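Local coordinates for PelD (Pseudomonas aeruginosa, PDB 4EU0), which binds the second messenger cyclic di-GMP through its degenerate GGDEF domain, as a membrane-linked effector involved in pellicle formation, at residues L32-L35 against A36-G39; E133-F136 against S137-A140; L171-S174 against L175-R179. All blocks are in the same frame, centred on the assembly; numbering follows the deposited sequence.

Contact 1: residues L32-L35 against A36-G39; sequences LALL and AQYG
The ring of Y38 takes the carbonyl oxygen of L34 at its edge and in its plane, with Y38 CD2 3.2 Å from L34 O. Its CG stands anti to the carbonyl carbon (chi1 -76°), beside the backbone N, which folds the ring back along the helix. L34 O also accepts a hydrogen bond from Y38 N at 3.1 Å. Y38 OH is hydrogen-bonded to S6 OG of helix 2-16. L34 and Q37 run side by side, pointing the same way; L34 CD2 comes to 3.7 Å from Q37 OE1, a plain van der Waals approach. Q37 is extended, with CG anti to its backbone N (chi1 176°), and lies on the exposed side. This is the C-terminal part of helix 28-39 in the GAF domain, with one face on the sheet and another on neighbouring helices. L32 and L35 meet L121 of strand 117-123, while L35 and Y38 rest on L142 of helix 133-150. A36 CB lies 3.2 Å from L32 O, the oxygen that accepts the N-H of A36, and also meets L63 of strand 61-63. G39 N donates to L35 O at 3.0 Å.

Contact 2: residues E133-F136 against S137-A140; sequences ERTF and SLLA
The carboxylate of E133 meets S137 through a water: E133 OE1 accepts a hydrogen bond from the water at 2.6 Å, and S137 OG lies at the same distance from it. The other oxygen, E133 OE2, forms a salt bridge with R89, so both ends of this flat group are held. The ring of F136 turns away from the following residues; CG anti to the carbonyl carbon (chi1 -62°) carries it back toward the start of the helix. There it makes an edge-to-face pair with F131 and packs on L85 and R89. S137 OG also lies 2.9 Å from E133 O, which already accepts a hydrogen bond from the backbone N of S137, although the proton of this hydroxyl has the water as a second possible acceptor. These residues form the first two turns of helix 133-150 in the GAF domain, where N132 OD1 accepts a hydrogen bond from T135 N just ahead of the first turn. On another side of the helix T135 and L138 stand side by side, with T135 CG2 modelled 3.8 Å from L138 CD2, although the placement of that leucine methyl is doubtful. L139 N donates to T135 O at 2.9 Å, a fairly straight bond with an N-H...O angle of 166°. One residue on, A140 N donates to F136 O, and the CB of A140 packs on L85.

Contact 3: residues L171-S174 against L175-R179; sequences LKRS and LLDAR
R173 runs aslant to L176, whose CD1 lies over one face of the guanidinium, offset toward its rim and 3.9 Å from R173 NH2. Against D177 the arginine runs at about a right angle, with the guanidinium and carboxylate planes 44° apart. CG of R173 is anti to the backbone N (chi1 180°), but bends at chi2 and chi3 bring the guanidinium beside L176. Its charge does not meet D177 directly: a water in the guanidinium plane accepts from R173 NH2 at 2.8 Å and gives D177 OD1 only a weak bond. The salt bridge of R173 is instead with D148 of helix 133-150. A second water donates to D177 OD2 at 2.9 Å and is hydrogen-bonded to S174 OG, joining two buried polar side chains one turn apart. D177 N donates to R173 O at 2.8 Å. L171 and L175 meet more loosely on the sheet side, L171 CG being 4.3 Å from L175 CD1. L171 and S174 pack on L230, S174 and L175 on L272, so that this amphipathic part of helix 162-181 lies against the antiparallel sheet of the GGDEF domain, while R173 and D177 face H145 of the GAF-domain helix.

The contacts follow one another along the chain, each within a single helix. Contacts 1 and 2 belong to the GAF domain; their centres are 11 Å apart and they touch where helix 28-39 ends beside the start of helix 133-150, with T135 and L139 packed on G39. Contact 3 lies on helix 162-181 of the GGDEF domain, its centre 16 Å from that of contact 2 and 22 Å from that of contact 1, with no direct touch to either. Helices 133-150 and 162-181 are consecutive, and later residues of the former, D148 and H145, meet contact 3, joining the two domains. Contact 3 also lies near the bound cyclic di-GMP, about 10 Å from the side chain of S174.

Contact 1: residues L32-L35 against A36-G39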
ATOM      1  N   LEU A  32       8.197 -10.963 -10.494  1.00 28.90           N
ATOM      2  CA  LEU A  32       7.573 -12.047 -11.245  1.00 28.72           C
ATOM      3  C   LEU A  32       7.286 -13.282 -10.380  1.00 28.82           C
ATOM      4  O   LEU A  32       6.199 -13.863 -10.466  1.00 28.24           O
ATOM      5  CB  LEU A  32       8.427 -12.419 -12.457  1.00 30.43           C
ATOM      6  CG  LEU A  32       7.900 -13.567 -13.325  1.00 30.88           C
ATOM      7  CD1 LEU A  32       6.533 -13.238 -13.909  1.00 30.26           C
ATOM      8  CD2 LEU A  32       8.884 -13.859 -14.415  1.00 33.73           C
ATOM      9  N   ALA A  33       8.252 -13.668  -9.546  1.00 29.35           N
ATOM     10  CA  ALA A  33       8.091 -14.813  -8.640  1.00 29.67           C
ATOM     11  C   ALA A  33       6.895 -14.626  -7.708  1.00 28.24           C
ATOM     12  O   ALA A  33       6.102 -15.550  -7.520  1.00 28.29           O
ATOM     13  CB  ALA A  33       9.361 -15.052  -7.834  1.00 31.00           C
ATOM     14  N   LEU A  34       6.776 -13.427  -7.138  1.00 26.95           N
ATOM     15  CA  LEU A  34       5.652 -13.075  -6.270  1.00 25.52           C
ATOM     16  C   LEU A  34       4.322 -13.195  -7.012  1.00 24.67           C
ATOM     17  O   LEU A  34       3.384 -13.827  -6.516  1.00 24.41           O
ATOM     18  CB  LEU A  34       5.819 -11.664  -5.705  1.00 24.87           C
ATOM     19  CG  LEU A  34       6.728 -11.435  -4.496  1.00 25.78           C
ATOM     20  CD1 LEU A  34       6.728  -9.947  -4.138  1.00 26.29           C
ATOM     21  CD2 LEU A  34       6.280 -12.272  -3.306  1.00 27.30           C
ATOM     22  N   LEU A  35       4.250 -12.594  -8.198  1.00 24.33           N
ATOM     23  CA  LEU A  35       3.051 -12.676  -9.030  1.00 23.73           C
ATOM     24  C   LEU A  35       2.742 -14.121  -9.419  1.00 24.73           C
ATOM     25  O   LEU A  35       1.576 -14.524  -9.446  1.00 24.42           O
ATOM     26  CB  LEU A  35       3.182 -11.780 -10.268  1.00 23.67           C
ATOM     27  CG  LEU A  35       3.065 -10.269  -9.996  1.00 22.92           C
ATOM     28  CD1 LEU A  35       3.738  -9.465 -11.085  1.00 23.17           C
ATOM     29  CD2 LEU A  35       1.596  -9.859  -9.845  1.00 22.11           C
ATOM     30  N   ALA A  36       3.793 -14.890  -9.707  1.00 26.22           N
ATOM     31  CA  ALA A  36       3.667 -16.318 -10.038  1.00 28.02           C
ATOM     32  C   ALA A  36       3.108 -17.140  -8.877  1.00 28.68           C
ATOM     33  O   ALA A  36       2.263 -18.017  -9.084  1.00 29.37           O
ATOM     34  CB  ALA A  36       5.006 -16.883 -10.491  1.00 29.16           C
ATOM     35  N   GLN A  37       3.590 -16.842  -7.669  1.00 28.81           N
ATOM     36  CA  GLN A  37       3.150 -17.493  -6.432  1.00 29.69           C
ATOM     37  C   GLN A  37       1.651 -17.299  -6.203  1.00 28.49           C
ATOM     38  O   GLN A  37       0.911 -18.269  -6.035  1.00 28.99           O
ATOM     39  CB  GLN A  37       3.961 -16.947  -5.242  1.00 29.76           C
ATOM     40  CG  GLN A  37       3.557 -17.449  -3.848  1.00 31.91           C
ATOM     41  CD  GLN A  37       4.178 -16.622  -2.716  1.00 33.59           C
ATOM     42  OE1 GLN A  37       5.049 -15.776  -2.947  1.00 33.69           O
ATOM     43  NE2 GLN A  37       3.727 -16.863  -1.488  1.00 35.16           N
ATOM     44  N   TYR A  38       1.205 -16.046  -6.225  1.00 26.78           N
ATOM     45  CA  TYR A  38      -0.193 -15.733  -5.925  1.00 26.11           C
ATOM     46  C   TYR A  38      -1.179 -16.140  -7.032  1.00 26.13           C
ATOM     47  O   TYR A  38      -2.327 -16.485  -6.741  1.00 26.11           O
ATOM     48  CB  TYR A  38      -0.329 -14.254  -5.549  1.00 25.14           C
ATOM     49  CG  TYR A  38       0.159 -13.944  -4.149  1.00 26.07           C
ATOM     50  CD1 TYR A  38      -0.747 -13.761  -3.102  1.00 28.13           C
ATOM     51  CD2 TYR A  38       1.522 -13.837  -3.867  1.00 27.52           C
ATOM     52  CE1 TYR A  38      -0.312 -13.479  -1.818  1.00 29.72           C
ATOM     53  CE2 TYR A  38       1.971 -13.554  -2.579  1.00 29.21           C
ATOM     54  CZ  TYR A  38       1.046 -13.375  -1.562  1.00 30.45           C
ATOM     55  OH  TYR A  38       1.468 -13.087  -0.288  1.00 32.06           O
ATOM     56  N   GLY A  39      -0.728 -16.124  -8.285  1.00 25.75           N
ATOM     57  CA  GLY A  39      -1.580 -16.525  -9.410  1.00 26.12           C
ATOM     58  C   GLY A  39      -1.476 -17.980  -9.853  1.00 27.47           C
ATOM     59  O   GLY A  39      -2.131 -18.388 -10.818  1.00 27.94           O
TER

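Contact 2: residues E133-F136 against S137-A140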
ATOM      1  N   GLU A 133     -12.166 -14.787 -11.256  1.00 29.86           N
ATOM      2  CA  GLU A 133     -12.153 -13.454 -10.657  1.00 29.52           C
ATOM      3  C   GLU A 133     -11.434 -13.359  -9.313  1.00 28.10           C
ATOM      4  O   GLU A 133     -10.849 -12.320  -9.007  1.00 26.95           O
ATOM      5  CB  GLU A 133     -13.575 -12.893 -10.544  1.00 30.62           C
ATOM      6  CG  GLU A 133     -14.209 -12.535 -11.892  1.00 33.83           C
ATOM      7  CD  GLU A 133     -13.585 -11.310 -12.565  1.00 35.70           C
ATOM      8  OE1 GLU A 133     -12.847 -10.546 -11.906  1.00 36.11           O
ATOM      9  OE2 GLU A 133     -13.845 -11.104 -13.769  1.00 37.80           O
ATOM     10  N   ARG A 134     -11.464 -14.433  -8.526  1.00 28.41           N
ATOM     11  CA  ARG A 134     -10.766 -14.462  -7.236  1.00 27.37           C
ATOM     12  C   ARG A 134      -9.247 -14.288  -7.405  1.00 25.57           C
ATOM     13  O   ARG A 134      -8.623 -13.483  -6.707  1.00 24.36           O
ATOM     14  CB  ARG A 134     -11.089 -15.750  -6.457  1.00 28.99           C
ATOM     15  CG  ARG A 134     -10.346 -15.854  -5.128  1.00 30.38           C
ATOM     16  CD  ARG A 134     -10.514 -17.204  -4.456  1.00 34.76           C
ATOM     17  NE  ARG A 134      -9.581 -17.339  -3.339  1.00 37.39           N
ATOM     18  CZ  ARG A 134      -9.591 -18.329  -2.449  1.00 39.01           C
ATOM     19  NH1 ARG A 134     -10.498 -19.296  -2.521  1.00 42.06           N
ATOM     20  NH2 ARG A 134      -8.688 -18.347  -1.480  1.00 39.71           N
ATOM     21  N   THR A 135      -8.665 -15.034  -8.337  1.00 25.17           N
ATOM     22  CA  THR A 135      -7.225 -14.954  -8.605  1.00 23.94           C
ATOM     23  C   THR A 135      -6.870 -13.639  -9.308  1.00 22.47           C
ATOM     24  O   THR A 135      -5.864 -12.997  -8.974  1.00 21.45           O
ATOM     25  CB  THR A 135      -6.735 -16.167  -9.424  1.00 25.03           C
ATOM     26  OG1 THR A 135      -7.195 -17.376  -8.804  1.00 26.59           O
ATOM     27  CG2 THR A 135      -5.210 -16.197  -9.522  1.00 24.83           C
ATOM     28  N   PHE A 136      -7.707 -13.227 -10.258  1.00 22.10           N
ATOM     29  CA  PHE A 136      -7.509 -11.952 -10.948  1.00 21.48           C
ATOM     30  C   PHE A 136      -7.439 -10.808  -9.938  1.00 20.67           C
ATOM     31  O   PHE A 136      -6.576  -9.933 -10.045  1.00 20.01           O
ATOM     32  CB  PHE A 136      -8.621 -11.680 -11.970  1.00 21.78           C
ATOM     33  CG  PHE A 136      -8.700 -12.686 -13.085  1.00 22.83           C
ATOM     34  CD1 PHE A 136      -7.618 -13.505 -13.401  1.00 22.35           C
ATOM     35  CD2 PHE A 136      -9.865 -12.799 -13.837  1.00 23.93           C
ATOM     36  CE1 PHE A 136      -7.699 -14.436 -14.425  1.00 23.04           C
ATOM     37  CE2 PHE A 136      -9.956 -13.720 -14.874  1.00 25.54           C
ATOM     38  CZ  PHE A 136      -8.869 -14.540 -15.174  1.00 25.93           C
ATOM     39  N   SER A 137      -8.334 -10.826  -8.947  1.00 21.28           N
ATOM     40  CA  SER A 137      -8.359  -9.778  -7.928  1.00 21.01           C
ATOM     41  C   SER A 137      -7.060  -9.785  -7.136  1.00 20.28           C
ATOM     42  O   SER A 137      -6.478  -8.739  -6.895  1.00 19.25           O
ATOM     43  CB  SER A 137      -9.573  -9.920  -7.003  1.00 22.25           C
ATOM     44  OG  SER A 137     -10.776  -9.727  -7.737  1.00 24.51           O
ATOM     45  N   LEU A 138      -6.582 -10.968  -6.767  1.00 20.77           N
ATOM     46  CA  LEU A 138      -5.338 -11.052  -6.009  1.00 20.30           C
ATOM     47  C   LEU A 138      -4.121 -10.568  -6.821  1.00 19.29           C
ATOM     48  O   LEU A 138      -3.251  -9.895  -6.290  1.00 18.25           O
ATOM     49  CB  LEU A 138      -5.171 -12.465  -5.451  1.00 22.31           C
ATOM     50  CG  LEU A 138      -3.868 -13.244  -5.450  1.00 24.55           C
ATOM     51  CD1 LEU A 138      -3.915 -14.273  -4.325  1.00 27.61           C
ATOM     52  CD2 LEU A 138      -3.761 -13.937  -6.794  1.00 27.60           C
ATOM     53  N   LEU A 139      -4.081 -10.915  -8.106  1.00 19.21           N
ATOM     54  CA  LEU A 139      -3.030 -10.438  -9.013  1.00 18.90           C
ATOM     55  C   LEU A 139      -3.037  -8.911  -9.137  1.00 17.60           C
ATOM     56  O   LEU A 139      -1.982  -8.254  -9.084  1.00 16.75           O
ATOM     57  CB  LEU A 139      -3.227 -11.066 -10.395  1.00 20.00           C
ATOM     58  CG  LEU A 139      -2.315 -12.177 -10.935  1.00 22.51           C
ATOM     59  CD1 LEU A 139      -1.511 -12.908  -9.880  1.00 23.54           C
ATOM     60  CD2 LEU A 139      -3.111 -13.139 -11.800  1.00 22.41           C
ATOM     61  N   ALA A 140      -4.236  -8.348  -9.280  1.00 16.62           N
ATOM     62  CA  ALA A 140      -4.401  -6.900  -9.395  1.00 16.08           C
ATOM     63  C   ALA A 140      -3.992  -6.192  -8.102  1.00 15.20           C
ATOM     64  O   ALA A 140      -3.300  -5.171  -8.140  1.00 14.43           O
ATOM     65  CB  ALA A 140      -5.835  -6.550  -9.786  1.00 15.84           C
TER
HETATM   66  O   HOH W   1     -11.321  -9.394 -10.207  1.00 34.85           O

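Contact 3: residues L171-S174 against L175-R179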
ATOM      1  N   LEU A 171      -1.902   5.729   2.237  1.00 11.33           N
ATOM      2  CA  LEU A 171      -3.315   6.051   2.445  1.00 11.40           C
ATOM      3  C   LEU A 171      -4.104   5.955   1.141  1.00 11.79           C
ATOM      4  O   LEU A 171      -5.180   5.361   1.112  1.00 12.05           O
ATOM      5  CB  LEU A 171      -3.473   7.438   3.075  1.00 11.88           C
ATOM      6  CG  LEU A 171      -4.914   7.933   3.286  1.00 11.99           C
ATOM      7  CD1 LEU A 171      -5.715   7.008   4.186  1.00 12.70           C
ATOM      8  CD2 LEU A 171      -4.850   9.342   3.867  1.00 14.26           C
ATOM      9  N   LYS A 172      -3.565   6.508   0.062  1.00 12.13           N
ATOM     10  CA  LYS A 172      -4.290   6.447  -1.216  1.00 12.81           C
ATOM     11  C   LYS A 172      -4.424   5.007  -1.669  1.00 12.30           C
ATOM     12  O   LYS A 172      -5.484   4.589  -2.117  1.00 12.99           O
ATOM     13  CB  LYS A 172      -3.613   7.284  -2.298  1.00 13.83           C
ATOM     14  CG  LYS A 172      -4.477   7.412  -3.545  1.00 14.29           C
ATOM     15  CD  LYS A 172      -3.852   8.312  -4.594  1.00 17.22           C
ATOM     16  CE  LYS A 172      -4.797   8.460  -5.773  1.00 20.44           C
ATOM     17  NZ  LYS A 172      -4.296   9.429  -6.786  1.00 22.05           N
ATOM     18  N   ARG A 173      -3.350   4.237  -1.545  1.00 11.52           N
ATOM     19  CA  ARG A 173      -3.426   2.828  -1.897  1.00 11.63           C
ATOM     20  C   ARG A 173      -4.471   2.094  -1.063  1.00 11.40           C
ATOM     21  O   ARG A 173      -5.249   1.302  -1.586  1.00 11.83           O
ATOM     22  CB  ARG A 173      -2.069   2.150  -1.748  1.00 11.52           C
ATOM     23  CG  ARG A 173      -2.098   0.661  -2.096  1.00 11.37           C
ATOM     24  CD  ARG A 173      -2.653   0.385  -3.519  1.00 13.67           C
ATOM     25  NE  ARG A 173      -1.818   0.999  -4.549  1.00 14.09           N
ATOM     26  CZ  ARG A 173      -2.100   1.020  -5.851  1.00 15.21           C
ATOM     27  NH1 ARG A 173      -1.262   1.622  -6.698  1.00 17.21           N
ATOM     28  NH2 ARG A 173      -3.221   0.465  -6.309  1.00 16.73           N
ATOM     29  N   SER A 174      -4.513   2.377   0.235  1.00 11.28           N
ATOM     30  CA  SER A 174      -5.543   1.771   1.079  1.00 11.49           C
ATOM     31  C   SER A 174      -6.968   2.186   0.701  1.00 12.61           C
ATOM     32  O   SER A 174      -7.900   1.375   0.806  1.00 13.06           O
ATOM     33  CB  SER A 174      -5.268   2.034   2.555  1.00 10.75           C
ATOM     34  OG  SER A 174      -4.195   1.240   3.026  1.00 11.75           O
ATOM     35  N   LEU A 175      -7.142   3.439   0.272  1.00 13.36           N
ATOM     36  CA  LEU A 175      -8.441   3.896  -0.235  1.00 15.01           C
ATOM     37  C   LEU A 175      -8.829   3.171  -1.525  1.00 16.09           C
ATOM     38  O   LEU A 175      -9.977   2.786  -1.692  1.00 16.59           O
ATOM     39  CB  LEU A 175      -8.478   5.412  -0.438  1.00 15.79           C
ATOM     40  CG  LEU A 175      -8.458   6.238   0.850  1.00 17.47           C
ATOM     41  CD1 LEU A 175      -8.158   7.682   0.506  1.00 17.88           C
ATOM     42  CD2 LEU A 175      -9.778   6.091   1.645  1.00 18.68           C
ATOM     43  N   LEU A 176      -7.853   2.973  -2.409  1.00 15.79           N
ATOM     44  CA  LEU A 176      -8.058   2.202  -3.636  1.00 16.47           C
ATOM     45  C   LEU A 176      -8.376   0.732  -3.331  1.00 16.52           C
ATOM     46  O   LEU A 176      -9.300   0.171  -3.933  1.00 17.27           O
ATOM     47  CB  LEU A 176      -6.856   2.325  -4.573  1.00 16.56           C
ATOM     48  CG  LEU A 176      -6.625   3.693  -5.231  1.00 17.79           C
ATOM     49  CD1 LEU A 176      -5.183   3.801  -5.700  1.00 17.57           C
ATOM     50  CD2 LEU A 176      -7.606   3.943  -6.381  1.00 19.29           C
ATOM     51  N   ASP A 177      -7.628   0.134  -2.388  1.00 15.55           N
ATOM     52  CA  ASP A 177      -7.853  -1.243  -1.902  1.00 16.18           C
ATOM     53  C   ASP A 177      -9.304  -1.430  -1.447  1.00 16.15           C
ATOM     54  O   ASP A 177      -9.954  -2.426  -1.785  1.00 16.42           O
ATOM     55  CB  ASP A 177      -6.961  -1.558  -0.679  1.00 15.89           C
ATOM     56  CG  ASP A 177      -5.506  -1.852  -1.025  1.00 18.45           C
ATOM     57  OD1 ASP A 177      -5.206  -2.246  -2.160  1.00 20.17           O
ATOM     58  OD2 ASP A 177      -4.656  -1.718  -0.104  1.00 20.64           O
ATOM     59  N   ALA A 178      -9.807  -0.462  -0.685  1.00 15.74           N
ATOM     60  CA  ALA A 178     -11.158  -0.553  -0.135  1.00 16.84           C
ATOM     61  C   ALA A 178     -12.195  -0.396  -1.240  1.00 18.48           C
ATOM     62  O   ALA A 178     -13.157  -1.175  -1.324  1.00 19.59           O
ATOM     63  CB  ALA A 178     -11.364   0.499   0.936  1.00 17.27           C
ATOM     64  N   ARG A 179     -11.991   0.605  -2.089  1.00 18.66           N
ATOM     65  CA  ARG A 179     -12.975   0.919  -3.127  1.00 20.27           C
ATOM     66  C   ARG A 179     -13.069  -0.189  -4.162  1.00 20.98           C
ATOM     67  O   ARG A 179     -14.170  -0.625  -4.521  1.00 21.97           O
ATOM     68  CB  ARG A 179     -12.648   2.242  -3.816  1.00 20.52           C
ATOM     69  CG  ARG A 179     -13.764   2.714  -4.769  1.00 22.32           C
ATOM     70  CD  ARG A 179     -13.284   3.838  -5.670  1.00 24.56           C
ATOM     71  NE  ARG A 179     -12.219   3.407  -6.577  1.00 24.08           N
ATOM     72  CZ  ARG A 179     -11.561   4.221  -7.397  1.00 25.13           C
ATOM     73  NH1 ARG A 179     -11.857   5.514  -7.429  1.00 26.72           N
ATOM     74  NH2 ARG A 179     -10.615   3.738  -8.192  1.00 24.68           N
TER
HETATM   75  O   HOH W   2      -5.365  -1.078  -5.245  1.00 19.54           O
HETATM   76  O   HOH W   3      -5.316  -1.501   2.725  1.00  7.54           O